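Local coordinates for protein 3-hydroxyadipyl-CoA dehydrogenase (Escherichia coli, PDB 3MOG) that oxidises (3S)-3-hydroxyadipyl-CoA to 3-oxoadipyl-CoA with NAD+ as hydride acceptor, a step of phenylacetate degradation, at residues A404-V409 and R458-L463. Sequence-based numbering, arbitrary orientation. Where two conformers were deposited one is given.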
loop_
_atom_site.group_PDB
_atom_site.type_symbol
_atom_site.label_atom_id
_atom_site.label_comp_id
_atom_site.label_asym_id
_atom_site.label_seq_id
_atom_site.Cartn_x
_atom_site.Cartn_y
_atom_site.Cartn_z
ATOM N N ALA C 404 -6.810 9.775 15.284
ATOM C CA ALA C 404 -7.795 10.751 14.861
ATOM C C ALA C 404 -7.632 12.051 15.651
ATOM O O ALA C 404 -7.735 13.139 15.073
ATOM C CB ALA C 404 -9.212 10.188 15.011
ATOM N N LEU C 405 -7.356 11.930 16.955
ATOM C CA LEU C 405 -7.158 13.104 17.833
ATOM C C LEU C 405 -5.910 13.863 17.436
ATOM O O LEU C 405 -5.929 15.082 17.337
ATOM C CB LEU C 405 -7.089 12.695 19.306
ATOM C CG LEU C 405 -6.774 13.768 20.361
ATOM C CD1 LEU C 405 -7.786 14.918 20.323
ATOM C CD2 LEU C 405 -6.728 13.131 21.759
ATOM N N GLN C 406 -4.843 13.122 17.158
ATOM C CA GLN C 406 -3.577 13.706 16.743
ATOM C C GLN C 406 -3.667 14.452 15.407
ATOM O O GLN C 406 -3.029 15.494 15.221
ATOM C CB GLN C 406 -2.504 12.624 16.667
ATOM C CG GLN C 406 -1.105 13.199 16.642
ATOM C CD GLN C 406 -0.037 12.157 16.862
ATOM O OE1 GLN C 406 -0.214 10.981 16.530
ATOM N NE2 GLN C 406 1.085 12.586 17.434
ATOM N N LYS C 407 -4.452 13.915 14.481
ATOM C CA LYS C 407 -4.618 14.546 13.174
ATOM C C LYS C 407 -5.700 15.631 13.162
ATOM O O LYS C 407 -6.056 16.146 12.107
ATOM C CB LYS C 407 -4.897 13.499 12.085
ATOM C CG LYS C 407 -3.890 12.381 11.978
ATOM C CD LYS C 407 -2.509 12.875 11.694
ATOM C CE LYS C 407 -1.574 11.710 11.439
ATOM N NZ LYS C 407 -2.102 10.819 10.361
ATOM N N GLY C 408 -6.232 15.953 14.333
ATOM C CA GLY C 408 -7.180 17.051 14.483
ATOM C C GLY C 408 -8.549 16.791 13.891
ATOM O O GLY C 408 -9.249 17.733 13.541
ATOM N N VAL C 409 -8.929 15.516 13.776
ATOM C CA VAL C 409 -10.263 15.142 13.284
ATOM C C VAL C 409 -11.375 15.697 14.177
ATOM O O VAL C 409 -12.373 16.188 13.665
ATOM C CB VAL C 409 -10.419 13.611 13.122
ATOM C CG1 VAL C 409 -11.815 13.245 12.617
ATOM C CG2 VAL C 409 -9.379 13.079 12.153
ATOM N N ARG C 458 1.480 -0.616 14.367
ATOM C CA ARG C 458 2.255 0.512 14.883
ATOM C C ARG C 458 1.481 1.292 15.955
ATOM O O ARG C 458 0.312 1.641 15.759
ATOM C CB ARG C 458 2.749 1.438 13.753
ATOM C CG ARG C 458 1.678 2.299 13.030
ATOM C CD ARG C 458 1.532 3.689 13.633
ATOM N NE ARG C 458 0.429 4.441 13.038
ATOM C CZ ARG C 458 -0.834 4.333 13.429
ATOM N NH1 ARG C 458 -1.143 3.496 14.403
ATOM N NH2 ARG C 458 -1.785 5.045 12.837
ATOM N N PRO C 459 2.119 1.528 17.115
ATOM C CA PRO C 459 1.597 2.494 18.081
ATOM C C PRO C 459 1.664 3.876 17.441
ATOM O O PRO C 459 2.690 4.216 16.811
ATOM C CB PRO C 459 2.630 2.454 19.195
ATOM C CG PRO C 459 3.327 1.147 19.041
ATOM C CD PRO C 459 3.355 0.881 17.593
ATOM N N CYS C 460 0.596 4.661 17.544
ATOM C CA CYS C 460 0.640 5.976 16.907
ATOM C C CYS C 460 1.462 6.945 17.763
ATOM O O CYS C 460 1.692 6.691 18.944
ATOM C CB CYS C 460 -0.758 6.520 16.567
ATOM S SG CYS C 460 -1.642 7.136 17.958
ATOM N N SER C 461 1.900 8.047 17.163
ATOM C CA SER C 461 2.825 8.963 17.834
ATOM C C SER C 461 2.257 9.512 19.168
ATOM O O SER C 461 2.992 9.611 20.163
ATOM C CB SER C 461 3.284 10.051 16.853
ATOM O OG SER C 461 3.754 11.205 17.523
ATOM N N LEU C 462 0.946 9.777 19.206
ATOM C CA LEU C 462 0.273 10.252 20.439
ATOM C C LEU C 462 0.183 9.189 21.540
ATOM O O LEU C 462 0.175 9.522 22.732
ATOM C CB LEU C 462 -1.127 10.828 20.133
ATOM C CG LEU C 462 -1.894 11.513 21.276
ATOM C CD1 LEU C 462 -1.104 12.710 21.830
ATOM C CD2 LEU C 462 -3.280 11.953 20.811
ATOM N N LEU C 463 0.109 7.916 21.152
ATOM C CA LEU C 463 0.173 6.846 22.132
ATOM C C LEU C 463 1.526 6.831 22.825
ATOM O O LEU C 463 1.564 6.808 24.062
ATOM C CB LEU C 463 -0.179 5.470 21.545
ATOM C CG LEU C 463 -0.124 4.231 22.455
ATOM C CD1 LEU C 463 -1.033 4.319 23.673
ATOM C CD2 LEU C 463 -0.457 2.973 21.670
#
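The carboxamide of Gln-406 reaches across to the first turn of helix 461-473 and uses both of its polar atoms there. Gln-406 NE2 donates to OG of Ser-461 over 3.0 Å, with an N-H...O angle of 157° and the hydroxyl oxygen close to the amide plane. Gln-406 OE1 accepts a weak, bent bond (136°) from the backbone N of Leu-462, 3.2 Å away. With a partner at each end, one of them weak, the amide is probably restrained in its rotation about the last torsion. An extended chain with CG anti to the backbone N (chi1 -163°) gives the glutamine the length to cross. The Ser-461 hydroxyl also hydrogen-bonds NE2 of His-451 of a second subunit, so this polar link adjoins an interface of the homotrimer.

Both segments belong to the second C-terminal 3-hydroxyacyl-CoA dehydrogenase domain, where the end of helix 390-406 meets the start of helix 461-473. The first helix closes in a Schellman motif: Val-409 N bonds to Ala-404 O and Gly-408 N to Leu-405 O, with Gly-408 at C-prime in a positive-phi conformation. The second helix opens with Cys-460 at its N-cap, and Asn-399, two turns before Gln-406 on helix 390-406, accepts from Cys-460 N through OD1. The N-H that Gln-406 OE1 accepts belongs to the N-terminal turn, where the helix dipole would probably favour an acceptor.

The amide also packs against Leu-462: Gln-406 CD lies 3.7 Å from Leu-462 CB, the two side chains running past one another in opposite senses. Beyond this pair, the apolar CD2 methyls of Leu-405 and Leu-462 meet at 3.8 Å, the two side chains crossing at a slant, while Leu-462 also packs on Leu-402 of helix 390-406.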